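Local coordinates for secretion activator protein, hypothetical (Brucella abortus bv. 1 str. 9-941, PDB 7DNP) that probably cleaves peptidoglycan as a muramidase, an autolysin serving the type IV secretion system, and binds a muropeptide fragment in its pocket, at residues Lys58-Ala61 and Thr62-Arg66; Arg129-Asn132 and Glu133-Ala137; Leu139-Leu142 and Lys143-Thr147. All blocks are in the same frame, centred on the assembly; numbering follows the deposited sequence.

Contact 1. Residues Lys58-Ala61 and Thr62-Arg66; sequences KTKA and TDIYR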
loop_
_atom_site.group_PDB
_atom_site.type_symbol
_atom_site.label_atom_id
_atom_site.label_comp_id
_atom_site.label_asym_id
_atom_site.label_seq_id
_atom_site.Cartn_x
_atom_site.Cartn_y
_atom_site.Cartn_z
ATOM N N LYS A 58 14.983 -8.569 6.868
ATOM C CA LYS A 58 14.530 -7.230 6.510
ATOM C C LYS A 58 14.980 -6.842 5.104
ATOM O O LYS A 58 14.260 -6.124 4.405
ATOM C CB LYS A 58 15.029 -6.210 7.536
ATOM C CG LYS A 58 14.443 -4.816 7.369
ATOM C CD LYS A 58 14.835 -3.895 8.525
ATOM C CE LYS A 58 14.114 -2.557 8.430
ATOM N NZ LYS A 58 14.642 -1.555 9.401
ATOM N N THR A 59 16.151 -7.316 4.670
ATOM C CA THR A 59 16.604 -7.030 3.313
ATOM C C THR A 59 15.643 -7.602 2.280
ATOM O O THR A 59 15.272 -6.922 1.317
ATOM C CB THR A 59 18.011 -7.586 3.091
ATOM O OG1 THR A 59 18.944 -6.846 3.880
ATOM C CG2 THR A 59 18.409 -7.470 1.616
ATOM N N LYS A 60 15.224 -8.859 2.460
ATOM C CA LYS A 60 14.291 -9.440 1.501
ATOM C C LYS A 60 12.927 -8.769 1.588
ATOM O O LYS A 60 12.287 -8.527 0.559
ATOM C CB LYS A 60 14.162 -10.949 1.711
ATOM C CG LYS A 60 13.360 -11.631 0.601
ATOM C CD LYS A 60 13.223 -13.125 0.822
ATOM C CE LYS A 60 14.416 -13.882 0.275
ATOM N NZ LYS A 60 14.155 -15.348 0.293
ATOM N N ALA A 61 12.463 -8.462 2.804
ATOM C CA ALA A 61 11.213 -7.719 2.947
ATOM C C ALA A 61 11.283 -6.384 2.219
ATOM O O ALA A 61 10.322 -5.976 1.557
ATOM C CB ALA A 61 10.889 -7.505 4.426
ATOM N N THR A 62 12.426 -5.700 2.311
ATOM C CA THR A 62 12.577 -4.424 1.619
ATOM C C THR A 62 12.547 -4.606 0.105
ATOM O O THR A 62 11.928 -3.806 -0.606
ATOM C CB THR A 62 13.868 -3.731 2.063
ATOM O OG1 THR A 62 13.862 -3.579 3.488
ATOM C CG2 THR A 62 13.991 -2.356 1.422
ATOM N N ASP A 63 13.201 -5.649 -0.413
ATOM C CA ASP A 63 13.137 -5.898 -1.851
ATOM C C ASP A 63 11.710 -6.197 -2.290
ATOM O O ASP A 63 11.280 -5.778 -3.370
ATOM C CB ASP A 63 14.054 -7.057 -2.243
ATOM C CG ASP A 63 15.517 -6.777 -1.964
ATOM O OD1 ASP A 63 15.933 -5.600 -2.010
ATOM O OD2 ASP A 63 16.256 -7.748 -1.703
ATOM N N ILE A 64 10.963 -6.930 -1.462
ATOM C CA ILE A 64 9.581 -7.257 -1.793
ATOM C C ILE A 64 8.726 -6.000 -1.825
ATOM O O ILE A 64 7.931 -5.800 -2.749
ATOM C CB ILE A 64 9.025 -8.289 -0.797
ATOM C CG1 ILE A 64 9.694 -9.652 -1.024
ATOM C CG2 ILE A 64 7.508 -8.372 -0.915
ATOM C CD1 ILE A 64 9.459 -10.637 0.101
ATOM N N TYR A 65 8.868 -5.139 -0.815
ATOM C CA TYR A 65 8.116 -3.891 -0.794
ATOM C C TYR A 65 8.505 -2.991 -1.964
ATOM O O TYR A 65 7.645 -2.320 -2.546
ATOM C CB TYR A 65 8.334 -3.169 0.537
ATOM C CG TYR A 65 7.470 -3.693 1.669
ATOM C CD1 TYR A 65 6.096 -3.839 1.515
ATOM C CD2 TYR A 65 8.034 -4.050 2.887
ATOM C CE1 TYR A 65 5.308 -4.318 2.548
ATOM C CE2 TYR A 65 7.253 -4.532 3.925
ATOM C CZ TYR A 65 5.896 -4.663 3.752
ATOM O OH TYR A 65 5.129 -5.143 4.790
ATOM N N ARG A 66 9.793 -2.962 -2.321
ATOM C CA ARG A 66 10.242 -2.100 -3.415
ATOM C C ARG A 66 9.729 -2.601 -4.763
ATOM O O ARG A 66 9.120 -1.844 -5.527
ATOM C CB ARG A 66 11.772 -2.007 -3.421
ATOM C CG ARG A 66 12.348 -0.868 -4.284
ATOM C CD ARG A 66 13.867 -0.998 -4.472
ATOM N NE ARG A 66 14.222 -2.284 -5.071
ATOM C CZ ARG A 66 14.829 -3.273 -4.420
ATOM N NH1 ARG A 66 15.169 -3.127 -3.146
ATOM N NH2 ARG A 66 15.094 -4.412 -5.046
#

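Contact 2. Residues Arg129-Asn132 and Glu133-Ala137; sequences RIIN and ELCDA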
loop_
_atom_site.group_PDB
_atom_site.type_symbol
_atom_site.label_atom_id
_atom_site.label_comp_id
_atom_site.label_asym_id
_atom_site.label_seq_id
_atom_site.Cartn_x
_atom_site.Cartn_y
_atom_site.Cartn_z
ATOM N N ARG A 129 -6.081 16.637 -3.358
ATOM C CA ARG A 129 -7.418 16.163 -3.696
ATOM C C ARG A 129 -7.404 14.674 -4.026
ATOM O O ARG A 129 -8.276 13.923 -3.573
ATOM C CB ARG A 129 -7.983 16.970 -4.865
ATOM C CG ARG A 129 -9.263 16.387 -5.448
ATOM C CD ARG A 129 -9.884 17.321 -6.476
ATOM N NE ARG A 129 -10.907 18.178 -5.883
ATOM C CZ ARG A 129 -10.669 19.383 -5.370
ATOM N NH1 ARG A 129 -9.438 19.882 -5.377
ATOM N NH2 ARG A 129 -11.663 20.091 -4.852
ATOM N N ILE A 130 -6.424 14.231 -4.819
ATOM C CA ILE A 130 -6.282 12.804 -5.101
ATOM C C ILE A 130 -6.105 12.021 -3.808
ATOM O O ILE A 130 -6.739 10.977 -3.603
ATOM C CB ILE A 130 -5.107 12.562 -6.067
ATOM C CG1 ILE A 130 -5.388 13.204 -7.426
ATOM C CG2 ILE A 130 -4.837 11.065 -6.215
ATOM C CD1 ILE A 130 -4.340 12.891 -8.472
ATOM N N ILE A 131 -5.253 12.523 -2.909
ATOM C CA ILE A 131 -4.982 11.824 -1.654
ATOM C C ILE A 131 -6.261 11.664 -0.842
ATOM O O ILE A 131 -6.562 10.576 -0.336
ATOM C CB ILE A 131 -3.899 12.563 -0.848
ATOM C CG1 ILE A 131 -2.543 12.464 -1.552
ATOM C CG2 ILE A 131 -3.824 12.001 0.572
ATOM C CD1 ILE A 131 -1.518 13.458 -1.036
ATOM N N ASN A 132 -7.030 12.750 -0.704
ATOM C CA ASN A 132 -8.246 12.688 0.105
ATOM C C ASN A 132 -9.283 11.778 -0.532
ATOM O O ASN A 132 -9.929 10.983 0.165
ATOM C CB ASN A 132 -8.821 14.089 0.317
ATOM C CG ASN A 132 -8.089 14.857 1.399
ATOM O OD1 ASN A 132 -7.893 14.356 2.503
ATOM N ND2 ASN A 132 -7.666 16.075 1.082
ATOM N N GLU A 133 -9.455 11.869 -1.853
ATOM C CA GLU A 133 -10.478 11.062 -2.510
ATOM C C GLU A 133 -10.102 9.586 -2.541
ATOM O O GLU A 133 -10.983 8.726 -2.449
ATOM C CB GLU A 133 -10.732 11.582 -3.922
ATOM C CG GLU A 133 -11.600 12.828 -3.934
ATOM C CD GLU A 133 -11.790 13.399 -5.315
ATOM O OE1 GLU A 133 -11.771 12.619 -6.289
ATOM O OE2 GLU A 133 -11.968 14.630 -5.422
ATOM N N LEU A 134 -8.806 9.275 -2.664
ATOM C CA LEU A 134 -8.382 7.877 -2.639
ATOM C C LEU A 134 -8.561 7.272 -1.251
ATOM O O LEU A 134 -9.015 6.129 -1.121
ATOM C CB LEU A 134 -6.927 7.756 -3.093
ATOM C CG LEU A 134 -6.319 6.347 -3.065
ATOM C CD1 LEU A 134 -7.020 5.414 -4.052
ATOM C CD2 LEU A 134 -4.822 6.400 -3.342
ATOM N N CYS A 135 -8.214 8.020 -0.201
ATOM C CA CYS A 135 -8.394 7.496 1.149
ATOM C C CYS A 135 -9.876 7.330 1.488
ATOM O O CYS A 135 -10.254 6.373 2.176
ATOM C CB CYS A 135 -7.685 8.400 2.156
ATOM S SG CYS A 135 -5.862 8.331 2.023
ATOM N N ASP A 136 -10.732 8.237 1.002
ATOM C CA ASP A 136 -12.174 8.070 1.181
ATOM C C ASP A 136 -12.669 6.837 0.438
ATOM O O ASP A 136 -13.436 6.032 0.979
ATOM C CB ASP A 136 -12.931 9.307 0.683
ATOM C CG ASP A 136 -12.775 10.515 1.588
ATOM O OD1 ASP A 136 -12.264 10.390 2.725
ATOM O OD2 ASP A 136 -13.170 11.609 1.140
ATOM N N ALA A 137 -12.267 6.697 -0.829
ATOM C CA ALA A 137 -12.670 5.537 -1.619
ATOM C C ALA A 137 -12.163 4.238 -1.007
ATOM O O ALA A 137 -12.814 3.194 -1.131
ATOM C CB ALA A 137 -12.160 5.685 -3.054
#

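Contact 3. Residues Leu139-Leu142 and Lys143-Thr147; sequences LAWL and KGLGT. With H9U ((2R)-2-[[(2S)-2-[[(2R)-2-[(2R,3S,4R,5R,6S)-5-acetamido-3-[(2S,3R,4R,5S,6R)-3-acetamido-6-(hydroxymethyl)-4,5-bis(oxidanyl)oxan-2-yl]oxy-2-(hydroxymethyl)-6-oxidanyl-oxan-4-yl]oxypropanoyl]amino]propanoyl]amino]pentanedioic acid), chain B.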
loop_
_atom_site.group_PDB
_atom_site.type_symbol
_atom_site.label_atom_id
_atom_site.label_comp_id
_atom_site.label_asym_id
_atom_site.label_seq_id
_atom_site.Cartn_x
_atom_site.Cartn_y
_atom_site.Cartn_z
ATOM N N LEU A 139 -11.777 3.711 2.318
ATOM C CA LEU A 139 -12.664 3.456 3.449
ATOM C C LEU A 139 -14.004 2.901 2.988
ATOM O O LEU A 139 -14.535 1.957 3.585
ATOM C CB LEU A 139 -12.874 4.742 4.250
ATOM C CG LEU A 139 -11.804 5.085 5.286
ATOM C CD1 LEU A 139 -11.923 6.544 5.715
ATOM C CD2 LEU A 139 -11.921 4.155 6.483
ATOM N N ALA A 140 -14.570 3.483 1.929
ATOM C CA ALA A 140 -15.843 3.001 1.409
ATOM C C ALA A 140 -15.726 1.565 0.907
ATOM O O ALA A 140 -16.657 0.765 1.064
ATOM C CB ALA A 140 -16.335 3.923 0.290
ATOM N N TRP A 141 -14.586 1.219 0.306
ATOM C CA TRP A 141 -14.412 -0.142 -0.192
ATOM C C TRP A 141 -14.216 -1.132 0.953
ATOM O O TRP A 141 -14.750 -2.246 0.911
ATOM C CB TRP A 141 -13.239 -0.200 -1.170
ATOM C CG TRP A 141 -12.933 -1.588 -1.651
ATOM C CD1 TRP A 141 -13.605 -2.296 -2.611
ATOM C CD2 TRP A 141 -11.878 -2.439 -1.190
ATOM N NE1 TRP A 141 -13.031 -3.533 -2.773
ATOM C CE2 TRP A 141 -11.969 -3.646 -1.915
ATOM C CE3 TRP A 141 -10.865 -2.297 -0.237
ATOM C CZ2 TRP A 141 -11.085 -4.705 -1.713
ATOM C CZ3 TRP A 141 -9.986 -3.352 -0.040
ATOM C CH2 TRP A 141 -10.103 -4.539 -0.776
ATOM N N LEU A 142 -13.462 -0.744 1.987
ATOM C CA LEU A 142 -13.241 -1.645 3.114
ATOM C C LEU A 142 -14.538 -1.962 3.849
ATOM O O LEU A 142 -14.701 -3.074 4.365
ATOM C CB LEU A 142 -12.219 -1.041 4.078
ATOM C CG LEU A 142 -10.778 -0.936 3.574
ATOM C CD1 LEU A 142 -9.948 -0.041 4.486
ATOM C CD2 LEU A 142 -10.145 -2.314 3.443
ATOM N N LYS A 143 -15.472 -1.004 3.899
ATOM C CA LYS A 143 -16.730 -1.209 4.604
ATOM C C LYS A 143 -17.609 -2.260 3.937
ATOM O O LYS A 143 -18.533 -2.772 4.578
ATOM C CB LYS A 143 -17.489 0.113 4.717
ATOM C CG LYS A 143 -16.869 1.095 5.697
ATOM C CD LYS A 143 -17.545 2.457 5.619
ATOM C CE LYS A 143 -16.823 3.477 6.482
ATOM N NZ LYS A 143 -17.353 4.850 6.268
ATOM N N GLY A 144 -17.342 -2.601 2.679
ATOM C CA GLY A 144 -18.050 -3.675 2.017
ATOM C C GLY A 144 -17.526 -5.068 2.282
ATOM O O GLY A 144 -18.154 -6.043 1.860
ATOM N N LEU A 145 -16.395 -5.197 2.970
ATOM C CA LEU A 145 -15.838 -6.509 3.263
ATOM C C LEU A 145 -16.454 -7.092 4.529
ATOM O O LEU A 145 -16.765 -6.375 5.485
ATOM C CB LEU A 145 -14.322 -6.426 3.431
ATOM C CG LEU A 145 -13.526 -5.837 2.264
ATOM C CD1 LEU A 145 -12.058 -5.691 2.651
ATOM C CD2 LEU A 145 -13.678 -6.686 1.015
ATOM N N GLY A 146 -16.619 -8.418 4.529
ATOM C CA GLY A 146 -17.107 -9.088 5.723
ATOM C C GLY A 146 -16.200 -8.882 6.919
ATOM O O GLY A 146 -16.671 -8.811 8.058
ATOM N N THR A 147 -14.895 -8.755 6.679
ATOM C CA THR A 147 -13.930 -8.593 7.757
ATOM C C THR A 147 -13.982 -7.219 8.406
ATOM O O THR A 147 -13.317 -7.016 9.427
ATOM C CB THR A 147 -12.516 -8.841 7.235
ATOM O OG1 THR A 147 -12.367 -8.203 5.960
ATOM C CG2 THR A 147 -12.245 -10.329 7.094
HETATM C C22 H9U B . -2.116 -7.586 4.720
HETATM C C24 H9U B . -3.584 -7.435 6.675
HETATM C C26 H9U B . -0.925 -7.218 5.628
HETATM C C28 H9U B . -2.370 -7.194 7.585
HETATM C C23 H9U B . -3.223 -8.218 5.475
HETATM C C25 H9U B . -1.972 -8.084 2.413
HETATM C C27 H9U B . -0.814 -8.393 1.433
HETATM C C29 H9U B . -1.211 -8.102 0.036
HETATM C C30 H9U B . -2.474 -8.765 -0.340
HETATM C C31 H9U B . -3.588 -8.342 0.630
HETATM C C32 H9U B . -5.370 -9.247 4.755
HETATM C C33 H9U B . 0.021 -6.314 4.900
HETATM C C34 H9U B . -4.900 -8.952 0.239
HETATM C C35 H9U B . -5.811 -7.369 7.886
HETATM C C36 H9U B . -6.684 -8.568 4.387
HETATM C C37 H9U B . 1.705 -7.993 2.038
HETATM C C38 H9U B . -5.141 -10.477 3.892
HETATM C C39 H9U B . -7.875 -6.514 3.520
HETATM C C40 H9U B . -6.887 -8.034 8.739
HETATM C C41 H9U B . 2.776 -6.952 2.358
HETATM C C42 H9U B . -8.174 -6.904 2.077
HETATM C C43 H9U B . -9.250 -8.555 0.464
HETATM C C44 H9U B . -7.682 -5.012 3.601
HETATM C C45 H9U B . -8.241 -9.613 0.043
HETATM C C46 H9U B . -10.636 -9.181 0.420
HETATM C C47 H9U B . -11.268 -9.031 -0.963
HETATM C C48 H9U B . -12.679 -9.613 -0.999
HETATM N N18 H9U B . -4.628 -8.105 7.509
HETATM N N19 H9U B . 0.355 -7.517 1.767
HETATM N N20 H9U B . -6.641 -7.190 3.884
HETATM N N21 H9U B . -8.946 -8.126 1.823
HETATM O O01 H9U B . -1.662 -8.501 3.697
HETATM O O02 H9U B . -1.307 -6.508 6.855
HETATM O O03 H9U B . -3.223 -8.736 1.993
HETATM O O04 H9U B . -4.369 -8.276 4.533
HETATM O O05 H9U B . -1.887 -8.397 8.028
HETATM O O06 H9U B . -0.140 -8.509 -0.900
HETATM O O07 H9U B . -2.846 -8.385 -1.678
HETATM O O08 H9U B . 1.003 -5.926 5.824
HETATM O O09 H9U B . -4.795 -10.347 0.282
HETATM O O10 H9U B . -5.952 -6.245 7.533
HETATM O O11 H9U B . -7.716 -9.133 4.511
HETATM O O12 H9U B . 1.988 -9.149 2.011
HETATM O O13 H9U B . -7.768 -6.225 1.191
HETATM O O14 H9U B . -7.860 -9.670 -1.158
HETATM O O15 H9U B . -7.793 -10.428 0.894
HETATM O O16 H9U B . -13.173 -10.112 0.049
HETATM O O17 H9U B . -13.338 -9.593 -2.074
#

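Contact 1. Residues Lys58-Ala61 and Thr62-Arg66
Thr62 takes hold of Lys58 twice within the opening turns of the alpha helix 58-70, part of the glycosyl hydrolase 108 region of this lysozyme-clan enzyme. Its hydroxyl OG1 donates to Lys58 O at 2.7 Å, and Thr62 N donates to the same oxygen at 2.8 Å. The two donors arrive from opposite faces of the carbonyl plane, so one acceptor satisfies both. With OG1 beside its own backbone N (chi1 -56°), the hydroxyl folds back on the preceding turn. Two residues further along, CG of Lys60 meets CD1 of Ile64 at 4.1 Å, the two side chains running at a slant. The amine of Lys60 forms a salt bridge with Glu44, while Ile64 packs on Trp43 and Ile35. Ala61 O accepts from Tyr65 N at 2.9 Å and also lies obliquely near the Tyr65 ring, 3.3 Å from CD2. Farther out, that ring reaches the bound muropeptide, and its hydroxyl is hydrogen-bonded to Met33 O. On the flank of the helix, Thr59 CG2 and Asp63 OD2 lie alongside each other. A salt bridge ties Asp63 to Arg66: Arg66 NH1 donates to the anti lone pair of Asp63 OD1 at 2.8 Å, nearly in the guanidinium plane.

Contact 2. Residues Arg129-Asn132 and Glu133-Ala137
Helix 127-142, in the predicted peptidoglycan-domain region, carries this contact as two successive alpha-helical turns, in which Glu133 N bonds Arg129 O and the next three residues repeat the i to i+4 pattern. The last of these bonds, Asp136 N to Asn132 O, measures 3.0 Å. On the outer side, Arg129 and Glu133 lie side by side and point the same way. Their closest meeting sets a methylene of Arg129 against the carboxylate: CG is 3.2 Å from OE2 of Glu133. The charged groups are less well matched. NE of Arg129 stands 3.7 Å from Glu133 OE2, a long salt bridge, with the guanidinium and carboxylate planes 88° apart, a perpendicular, single-atom approach that is no two-pronged pairing. A bend at chi3 (-95°) turns the guanidinium out of line with the otherwise extended chain of Arg129.

The inner side is apolar. Ile130 and Leu134 face helices 82-93 and 95-106, touching Val82, Leu102, Phe89 and Met101 among them; Ile131 touches Val82 too but also packs on Ala166 and Leu167 of helix 148-170. Arg163 of that last helix joins the polar flank by bonding Asn132 OD1 and forming a salt bridge with Asp136 OD1. On the buried side facing helix 148-170, Ile131 CG2 approaches Cys135 SG at 4.4 Å, a loose apolar touch.

Contact 3. Residues Leu139-Leu142 and Lys143-Thr147
Lys143 N bonds Leu139 O at 3.1 Å as the last i to i+4 link of these residues, after which the chain bends through a type I beta turn from Leu142 to Leu145. Two i to i+3 bonds follow: Gly144 N to Trp141 O at 3.2 Å, and Leu145 N to Leu142 O. Both donors sit far above the acceptor's carbonyl plane, 61° and 58° out of it, as the tightening chain brings the amides over the carbonyls instead of toward their lone pairs.

The turn swings Leu145 back against the helix, where both its methyls lie over one face of the Trp141 indole. CD1 is 4.1 Å from CH2 of Trp141 and 4.0 Å from CD2 of Leu142; the Leu145 side chain runs at a slant to both Trp141 and Leu142. CD2 of Leu145, offset toward the rim of the indole, in addition reaches the ligand at O16 of its terminal glutamate at 3.6 Å. Trp141 has CG anti to its backbone nitrogen (chi1 176°), which brings the six-membered ring under the Leu145 methyls.

This corner leads out of helix 127-142, and its three apolar side chains line the end of the pocket that receives the peptide stem of the muropeptide. The edge of Trp141 meets the ligand in plane, CH2 lying 3.5 Å from the peptide oxygen O13, and Leu142 CD2 touches C44, the methyl of its alanine, at 3.7 Å. Trp155 of helix 148-170 packs against Leu142 and also hydrogen-bonds the ligand through NE1, while Phe89 and Ser93 of helix 82-93 touch Trp141. On the outer side, the extended chain of Lys143 runs back along the last helical turn, with CG 3.3 Å from Leu139 O.

In the fold
From the N terminus, contact 1 comes first, on helix 58-70 in the glycosyl hydrolase 108 range, where it joins this helix to helices 5-17 and 37-44. Contacts 2 and 3 follow in the predicted peptidoglycan-domain range and share helix 127-142. All three are local and in series, so none nests in or crosses another. Contacts 1 and 2 span turns within helices and close no loop; contact 3 turns the chain from helix 127-142 toward helix 148-170. Contact 1 lies across the chain's centre from the other two, its centre about 28 Å from that of contact 3, yet the bound muropeptide touches both. Contact 2 stands back from it, packing against helices 82-93, 95-106 and 148-170.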